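Long-range contacts in Serpin48 (PDB 3OZQ), which inhibits the serine protease SPE with high specificity in the innate immune system of the beetle Tenebrio molitor: residues Y23-L27 / E247-K251; A267-F271 / D320-E324; H354-F358 / G370-T374. All blocks are in the same frame, centred on the assembly; numbering follows the deposited sequence.

Contact 1: Y23-L27 / E247-K251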
loop_
_atom_site.group_PDB
_atom_site.type_symbol
_atom_site.label_atom_id
_atom_site.label_comp_id
_atom_site.label_asym_id
_atom_site.label_seq_id
_atom_site.Cartn_x
_atom_site.Cartn_y
_atom_site.Cartn_z
ATOM N N TYR A 23 5.898 6.700 -3.088
ATOM C CA TYR A 23 5.001 7.835 -2.906
ATOM C C TYR A 23 5.369 8.940 -3.899
ATOM O O TYR A 23 4.503 9.479 -4.590
ATOM C CB TYR A 23 5.056 8.323 -1.439
ATOM C CG TYR A 23 4.167 9.485 -1.071
ATOM C CD1 TYR A 23 3.108 9.324 -0.177
ATOM C CD2 TYR A 23 4.395 10.750 -1.591
ATOM C CE1 TYR A 23 2.299 10.402 0.184
ATOM C CE2 TYR A 23 3.598 11.827 -1.241
ATOM C CZ TYR A 23 2.550 11.648 -0.356
ATOM O OH TYR A 23 1.768 12.728 -0.027
ATOM N N LYS A 24 6.660 9.259 -3.983
ATOM C CA LYS A 24 7.133 10.347 -4.845
ATOM C C LYS A 24 6.762 10.111 -6.295
ATOM O O LYS A 24 6.416 11.036 -7.021
ATOM C CB LYS A 24 8.655 10.519 -4.725
ATOM C CG LYS A 24 9.184 11.800 -5.364
ATOM C CD LYS A 24 10.636 12.091 -4.955
ATOM C CE LYS A 24 10.738 12.720 -3.555
ATOM N NZ LYS A 24 10.548 14.217 -3.521
ATOM N N GLU A 25 6.836 8.858 -6.720
ATOM C CA GLU A 25 6.452 8.507 -8.078
ATOM C C GLU A 25 4.942 8.603 -8.277
ATOM O O GLU A 25 4.476 9.208 -9.241
ATOM C CB GLU A 25 6.937 7.096 -8.407
ATOM C CG GLU A 25 7.695 7.011 -9.698
ATOM C CD GLU A 25 8.667 8.159 -9.873
ATOM O OE1 GLU A 25 9.545 8.340 -9.007
ATOM O OE2 GLU A 25 8.551 8.881 -10.885
ATOM N N VAL A 26 4.176 8.021 -7.359
ATOM C CA VAL A 26 2.722 7.989 -7.523
ATOM C C VAL A 26 2.129 9.389 -7.613
ATOM O O VAL A 26 1.212 9.635 -8.398
ATOM C CB VAL A 26 2.028 7.174 -6.427
ATOM C CG1 VAL A 26 0.517 7.442 -6.438
ATOM C CG2 VAL A 26 2.315 5.701 -6.630
ATOM N N LEU A 27 2.672 10.295 -6.806
ATOM C CA LEU A 27 2.325 11.708 -6.837
ATOM C C LEU A 27 2.238 12.260 -8.250
ATOM O O LEU A 27 1.345 13.047 -8.559
ATOM C CB LEU A 27 3.396 12.497 -6.086
ATOM C CG LEU A 27 2.992 13.222 -4.817
ATOM C CD1 LEU A 27 4.240 13.815 -4.174
ATOM C CD2 LEU A 27 1.955 14.299 -5.131
ATOM N N GLU A 247 6.297 17.102 0.909
ATOM C CA GLU A 247 6.506 16.170 -0.187
ATOM C C GLU A 247 7.835 16.426 -0.881
ATOM O O GLU A 247 8.408 15.532 -1.496
ATOM C CB GLU A 247 5.339 16.239 -1.166
ATOM C CG GLU A 247 4.032 15.834 -0.515
ATOM C CD GLU A 247 2.846 15.901 -1.452
ATOM O OE1 GLU A 247 2.829 16.762 -2.358
ATOM O OE2 GLU A 247 1.920 15.081 -1.270
ATOM N N SER A 248 8.333 17.649 -0.765
ATOM C CA SER A 248 9.662 17.952 -1.265
ATOM C C SER A 248 10.674 17.319 -0.326
ATOM O O SER A 248 11.820 17.061 -0.712
ATOM C CB SER A 248 9.875 19.459 -1.374
ATOM O OG SER A 248 9.032 20.012 -2.374
ATOM N N LYS A 249 10.232 17.047 0.900
ATOM C CA LYS A 249 11.047 16.338 1.888
ATOM C C LYS A 249 10.409 15.003 2.292
ATOM O O LYS A 249 10.468 14.600 3.460
ATOM C CB LYS A 249 11.251 17.210 3.132
ATOM C CG LYS A 249 11.779 18.600 2.825
ATOM C CD LYS A 249 11.533 19.567 3.969
ATOM C CE LYS A 249 11.677 21.007 3.483
ATOM N NZ LYS A 249 10.823 21.258 2.280
ATOM N N ILE A 250 9.826 14.311 1.313
ATOM C CA ILE A 250 9.030 13.111 1.568
ATOM C C ILE A 250 9.758 12.037 2.371
ATOM O O ILE A 250 9.147 11.280 3.131
ATOM C CB ILE A 250 8.523 12.491 0.253
ATOM C CG1 ILE A 250 7.406 11.493 0.553
ATOM C CG2 ILE A 250 9.671 11.848 -0.520
ATOM C CD1 ILE A 250 6.257 12.100 1.341
ATOM N N LYS A 251 11.069 11.974 2.194
ATOM C CA LYS A 251 11.898 10.995 2.883
ATOM C C LYS A 251 11.799 11.184 4.398
ATOM O O LYS A 251 11.562 10.238 5.154
ATOM C CB LYS A 251 13.356 11.146 2.437
ATOM C CG LYS A 251 13.559 11.354 0.926
ATOM C CD LYS A 251 12.923 12.658 0.397
ATOM C CE LYS A 251 13.630 13.905 0.906
ATOM N NZ LYS A 251 13.405 14.141 2.366
#

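Contact 2: A267-F271 / D320-E324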
loop_
_atom_site.group_PDB
_atom_site.type_symbol
_atom_site.label_atom_id
_atom_site.label_comp_id
_atom_site.label_asym_id
_atom_site.label_seq_id
_atom_site.Cartn_x
_atom_site.Cartn_y
_atom_site.Cartn_z
ATOM N N ALA A 267 -8.949 15.872 16.085
ATOM C CA ALA A 267 -10.058 16.088 15.167
ATOM C C ALA A 267 -9.675 15.496 13.825
ATOM O O ALA A 267 -8.830 16.051 13.120
ATOM C CB ALA A 267 -10.358 17.571 15.012
ATOM N N LEU A 268 -10.302 14.376 13.483
ATOM C CA LEU A 268 -9.955 13.645 12.268
ATOM C C LEU A 268 -11.188 13.470 11.429
ATOM O O LEU A 268 -12.142 12.848 11.870
ATOM C CB LEU A 268 -9.407 12.262 12.623
ATOM C CG LEU A 268 -8.947 11.406 11.436
ATOM C CD1 LEU A 268 -7.640 11.961 10.907
ATOM C CD2 LEU A 268 -8.798 9.960 11.872
ATOM N N PRO A 269 -11.168 14.009 10.206
ATOM C CA PRO A 269 -12.258 13.799 9.256
ATOM C C PRO A 269 -12.405 12.322 8.939
ATOM O O PRO A 269 -11.410 11.573 8.933
ATOM C CB PRO A 269 -11.774 14.517 7.989
ATOM C CG PRO A 269 -10.666 15.417 8.432
ATOM C CD PRO A 269 -10.044 14.756 9.620
ATOM N N LYS A 270 -13.619 11.883 8.646
ATOM C CA LYS A 270 -13.715 10.567 8.038
ATOM C C LYS A 270 -13.313 10.673 6.570
ATOM O O LYS A 270 -13.477 11.713 5.938
ATOM C CB LYS A 270 -15.097 9.943 8.232
ATOM C CG LYS A 270 -16.263 10.768 7.736
ATOM C CD LYS A 270 -17.563 10.084 8.114
ATOM C CE LYS A 270 -17.545 9.679 9.573
ATOM N NZ LYS A 270 -18.558 8.619 9.833
ATOM N N PHE A 271 -12.730 9.612 6.029
ATOM C CA PHE A 271 -12.311 9.660 4.645
ATOM C C PHE A 271 -12.285 8.289 3.996
ATOM O O PHE A 271 -12.057 7.274 4.648
ATOM C CB PHE A 271 -10.972 10.398 4.463
ATOM C CG PHE A 271 -9.795 9.761 5.183
ATOM C CD1 PHE A 271 -9.485 10.111 6.489
ATOM C CD2 PHE A 271 -8.982 8.842 4.536
ATOM C CE1 PHE A 271 -8.396 9.548 7.145
ATOM C CE2 PHE A 271 -7.887 8.279 5.188
ATOM C CZ PHE A 271 -7.598 8.625 6.494
ATOM N N ASP A 320 -11.169 3.028 4.135
ATOM C CA ASP A 320 -12.401 3.667 4.540
ATOM C C ASP A 320 -12.291 3.923 6.034
ATOM O O ASP A 320 -12.330 2.993 6.843
ATOM C CB ASP A 320 -13.597 2.779 4.190
ATOM C CG ASP A 320 -14.919 3.517 4.299
ATOM O OD1 ASP A 320 -15.937 2.990 3.795
ATOM O OD2 ASP A 320 -14.939 4.627 4.886
ATOM N N VAL A 321 -12.102 5.187 6.397
ATOM C CA VAL A 321 -11.782 5.523 7.776
ATOM C C VAL A 321 -12.995 6.098 8.467
ATOM O O VAL A 321 -13.565 7.082 8.013
ATOM C CB VAL A 321 -10.602 6.499 7.862
ATOM C CG1 VAL A 321 -10.436 6.993 9.272
ATOM C CG2 VAL A 321 -9.323 5.807 7.396
ATOM N N SER A 322 -13.385 5.465 9.566
ATOM C CA SER A 322 -14.592 5.847 10.284
ATOM C C SER A 322 -14.384 5.786 11.800
ATOM O O SER A 322 -13.254 5.658 12.282
ATOM C CB SER A 322 -15.744 4.939 9.865
ATOM O OG SER A 322 -15.477 3.615 10.293
ATOM N N GLU A 323 -15.476 5.872 12.554
ATOM C CA GLU A 323 -15.374 5.955 14.014
ATOM C C GLU A 323 -14.814 4.698 14.694
ATOM O O GLU A 323 -14.089 4.803 15.680
ATOM C CB GLU A 323 -16.715 6.354 14.633
ATOM C CG GLU A 323 -17.124 7.783 14.321
ATOM C CD GLU A 323 -18.087 7.888 13.151
ATOM O OE1 GLU A 323 -18.864 8.866 13.119
ATOM O OE2 GLU A 323 -18.074 7.006 12.261
ATOM N N GLU A 324 -15.128 3.516 14.168
ATOM C CA GLU A 324 -14.616 2.280 14.771
ATOM C C GLU A 324 -13.233 1.865 14.273
ATOM O O GLU A 324 -12.531 1.113 14.946
ATOM C CB GLU A 324 -15.601 1.124 14.598
ATOM C CG GLU A 324 -16.382 0.787 15.873
ATOM C CD GLU A 324 -15.487 0.331 17.032
ATOM O OE1 GLU A 324 -15.903 0.485 18.203
ATOM O OE2 GLU A 324 -14.372 -0.184 16.777
#

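Contact 3: H354-F358 / G370-T374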
loop_
_atom_site.group_PDB
_atom_site.type_symbol
_atom_site.label_atom_id
_atom_site.label_comp_id
_atom_site.label_asym_id
_atom_site.label_seq_id
_atom_site.Cartn_x
_atom_site.Cartn_y
_atom_site.Cartn_z
ATOM N N HIS A 354 -6.716 20.373 7.273
ATOM C CA HIS A 354 -6.093 20.745 6.011
ATOM C C HIS A 354 -5.335 19.500 5.522
ATOM O O HIS A 354 -5.238 18.522 6.260
ATOM C CB HIS A 354 -5.168 21.959 6.180
ATOM C CG HIS A 354 -4.118 21.788 7.236
ATOM N ND1 HIS A 354 -4.400 21.844 8.584
ATOM C CD2 HIS A 354 -2.782 21.595 7.140
ATOM C CE1 HIS A 354 -3.286 21.679 9.272
ATOM N NE2 HIS A 354 -2.289 21.525 8.420
ATOM N N PRO A 355 -4.825 19.527 4.283
ATOM C CA PRO A 355 -4.239 18.336 3.640
ATOM C C PRO A 355 -3.091 17.695 4.420
ATOM O O PRO A 355 -2.258 18.392 5.000
ATOM C CB PRO A 355 -3.746 18.876 2.303
ATOM C CG PRO A 355 -4.696 19.978 1.993
ATOM C CD PRO A 355 -4.962 20.641 3.326
ATOM N N PHE A 356 -3.062 16.367 4.430
ATOM C CA PHE A 356 -2.117 15.619 5.250
ATOM C C PHE A 356 -1.672 14.318 4.575
ATOM O O PHE A 356 -2.348 13.811 3.691
ATOM C CB PHE A 356 -2.745 15.286 6.594
ATOM C CG PHE A 356 -4.015 14.486 6.501
ATOM C CD1 PHE A 356 -4.003 13.117 6.684
ATOM C CD2 PHE A 356 -5.225 15.105 6.250
ATOM C CE1 PHE A 356 -5.174 12.381 6.612
ATOM C CE2 PHE A 356 -6.401 14.373 6.179
ATOM C CZ PHE A 356 -6.377 13.014 6.354
ATOM N N ILE A 357 -0.535 13.795 5.027
ATOM C CA ILE A 357 -0.052 12.478 4.644
ATOM C C ILE A 357 -0.431 11.521 5.770
ATOM O O ILE A 357 -0.487 11.923 6.927
ATOM C CB ILE A 357 1.485 12.510 4.482
ATOM C CG1 ILE A 357 1.885 13.382 3.292
ATOM C CG2 ILE A 357 2.079 11.106 4.383
ATOM C CD1 ILE A 357 3.394 13.569 3.163
ATOM N N PHE A 358 -0.705 10.263 5.439
ATOM C CA PHE A 358 -0.950 9.242 6.449
ATOM C C PHE A 358 -0.284 7.937 6.039
ATOM O O PHE A 358 0.027 7.724 4.867
ATOM C CB PHE A 358 -2.439 8.983 6.627
ATOM C CG PHE A 358 -3.089 8.434 5.403
ATOM C CD1 PHE A 358 -3.063 7.073 5.132
ATOM C CD2 PHE A 358 -3.690 9.282 4.489
ATOM C CE1 PHE A 358 -3.654 6.563 3.984
ATOM C CE2 PHE A 358 -4.280 8.780 3.352
ATOM C CZ PHE A 358 -4.251 7.415 3.087
ATOM N N GLY A 370 -0.355 7.324 1.906
ATOM C CA GLY A 370 -1.175 8.114 1.009
ATOM C C GLY A 370 -1.372 9.522 1.519
ATOM O O GLY A 370 -0.706 9.976 2.449
ATOM N N ARG A 371 -2.301 10.223 0.890
ATOM C CA ARG A 371 -2.534 11.595 1.236
ATOM C C ARG A 371 -3.986 11.938 0.978
ATOM O O ARG A 371 -4.678 11.274 0.186
ATOM C CB ARG A 371 -1.619 12.502 0.423
ATOM C CG ARG A 371 -2.076 12.691 -0.977
ATOM C CD ARG A 371 -1.131 13.570 -1.730
ATOM N NE ARG A 371 -1.603 13.768 -3.088
ATOM C CZ ARG A 371 -1.185 14.744 -3.879
ATOM N NH1 ARG A 371 -0.282 15.608 -3.434
ATOM N NH2 ARG A 371 -1.673 14.860 -5.108
ATOM N N VAL A 372 -4.445 12.960 1.692
ATOM C CA VAL A 372 -5.749 13.546 1.482
ATOM C C VAL A 372 -5.514 15.037 1.258
ATOM O O VAL A 372 -4.906 15.700 2.103
ATOM C CB VAL A 372 -6.616 13.412 2.738
ATOM C CG1 VAL A 372 -7.911 14.227 2.569
ATOM C CG2 VAL A 372 -6.903 11.947 3.044
ATOM N N THR A 373 -5.956 15.547 0.115
ATOM C CA THR A 373 -5.858 16.968 -0.183
ATOM C C THR A 373 -7.256 17.527 -0.388
ATOM O O THR A 373 -7.434 18.741 -0.504
ATOM C CB THR A 373 -5.079 17.238 -1.482
ATOM O OG1 THR A 373 -5.872 16.813 -2.597
ATOM C CG2 THR A 373 -3.741 16.502 -1.482
ATOM N N THR A 374 -8.243 16.638 -0.440
ATOM C CA THR A 374 -9.609 17.044 -0.738
ATOM C C THR A 374 -10.629 16.115 -0.082
ATOM O O THR A 374 -10.428 14.903 -0.025
ATOM C CB THR A 374 -9.851 17.083 -2.266
ATOM O OG1 THR A 374 -10.899 18.008 -2.564
ATOM C CG2 THR A 374 -10.245 15.707 -2.787
#

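Contact 1: Y23-L27 / E247-K251
Lys24 and Ile250 mark the nearest approach of the two backbones, with their CA atoms 7.2 Å apart. Residues 23-27 lie near the end of helix 10-29, helix A of the serpin fold. Residues 247-251 run from helix 243-248 (helix G) through a break at Lys249 into helix 250-254 (helix H). No backbone-to-backbone bond joins the segments; side chains cross the gap, one of them to a backbone carbonyl.

Tyr23 uses both its face and its hydroxyl. Its CG lies anti to the backbone N (chi1 -179°), which sends the ring across. Ile250 CD1 sits over one ring face, 3.7 Å from Tyr23 CE2, in a CH-pi contact. At the ring edge Tyr23 OH donates to the anti lone pair of Glu247 OE2, at 2.7 Å. The ring and the carboxylate are turned 71° against each other. Leu27 closes over the acid from another side, its CD1 3.7 Å from Glu247 CD.

Lys24 runs past Ile250 in the opposite direction, its chain bent near the end. Its NZ gives a hydrogen bond of 3.2 Å to Glu247 O, in the carbonyl plane. The packing is tight here: Lys24 CE and Ile250 CG2 are 3.3 Å apart.

Glu247 is buried, and its OE2 also forms a salt bridge with Arg371 of strand 365-372. A hydroxyl and an arginine on one oxygen would probably favour the ionised acid. The contact thus joins helix A to helices G and H, beside the sheet B hairpin, through a buried carboxylate with Leu27 packed over it.

Contact 2: A267-F271 / D320-E324
Phe271 and Val321 form an antiparallel hydrogen-bonded pair, and both backbone bonds of the pair are made. Val321 N gives a short, straight bond of 2.7 Å to Phe271 O (170° at the hydrogen). The return bond, from Phe271 N to Val321 O, is weak at 3.3 Å. Lys270 CB rests against the same Val321 O.

The side chains of the pair share one face. Val321 CG2 lies over the Phe271 ring towards its rim, 3.4 Å from Phe271 CZ, as a CH-pi contact. Leu268 CD2 touches Val321 CG1 more loosely.

In serpin terms, strand 260-278 passes here from sheet C into sheet A. Strand 310-321 is the sheet A strand that ends just before the reactive-centre loop. Residues 322-324 therefore lie at the approach to the loop hinge.

On the other side of the backbone, Lys270 NZ forms a salt bridge of 3.0 Å with Glu323 OE2. The ammonium comes in 36° out of the carboxylate plane. Glu323 turns at chi2 (97°) to offer this oxygen, while its OE1 is hydrogen-bonded to Thr184 OG1. With an alanine at Glu323, the Lys270 ammonium would probably lose its charged mate and Thr184 its carboxylate partner. Nearby, Ser322 O is bonded by Trp175 NE1. Backbone bonds tie Leu268 to Met202 and Lys270 to Asp200, both of strand 196-205.

Contact 3: H354-F358 / G370-T374
Phe356 lays its ring against Val372, whose CB lies over the ring face as a CH-pi contact. The two side chains run side by side in the same direction, and Phe356 CZ comes within 3.5 Å of Val372 CG2. Phe356 CG stands between its own N and carbonyl carbon (chi1 58°), which tips the ring across towards the neighbouring strand.

Phe358 repeats this posture two residues on, but over backbone. Gly370 C lies over one face, 3.5 Å from Phe358 CE2. Gly370 CA also makes a CH-pi contact with that face. Having no side chain, Gly370 lets the ring lie directly on the chain; a CB here would collide with Phe358 CZ.

The two strands form the beta hairpin 356-362 and 365-372, which belongs to sheet B of the serpin fold. Their short segments run antiparallel at 147°. Phe356 and Val372 form a hydrogen-bonded pair, as do Phe358 and Gly370, and Ile357 with Arg371 is the non-hydrogen-bonded pair between them. Both bonds of the first pair lie nearly along the C=O axis. In the second, Phe358 N reaches Gly370 O at 3.0 Å from well above the carbonyl plane.

The opposite face carries Ile357 and Arg371, which pack against Tyr23 of helix 10-29. The extended Arg371 chain carries its guanidinium away from strand 356-358. Its NE donates to Ala32 O, and Thr373 CG2 lies over one face of the group. At the strand end, Pro355 CB packs 3.8 Å from Thr373 CA, and Leu243 of helix 243-248 touches both residues.

Overall arrangement
Contact 3 is buried and lies between the other two. Contacts 1 and 2 are partly buried and do not touch each other, their nearest atoms being about 12 Å apart. The two faces of hairpin 356-372 meet different neighbours. On one, Arg371 and Ile357 reach contact 1, and the salt bridge from Arg371 to Glu247 ties contacts 1 and 3. On the other, Phe356, Phe358 and Val372 pack on Phe271 of contact 2. The chemistry follows this. Contact 1 joins helices through side chains, one of which bonds a backbone carbonyl. Contact 3 relies on backbone bonds and rings. Contact 2 mixes a single strand pair with a salt bridge between partly exposed residues.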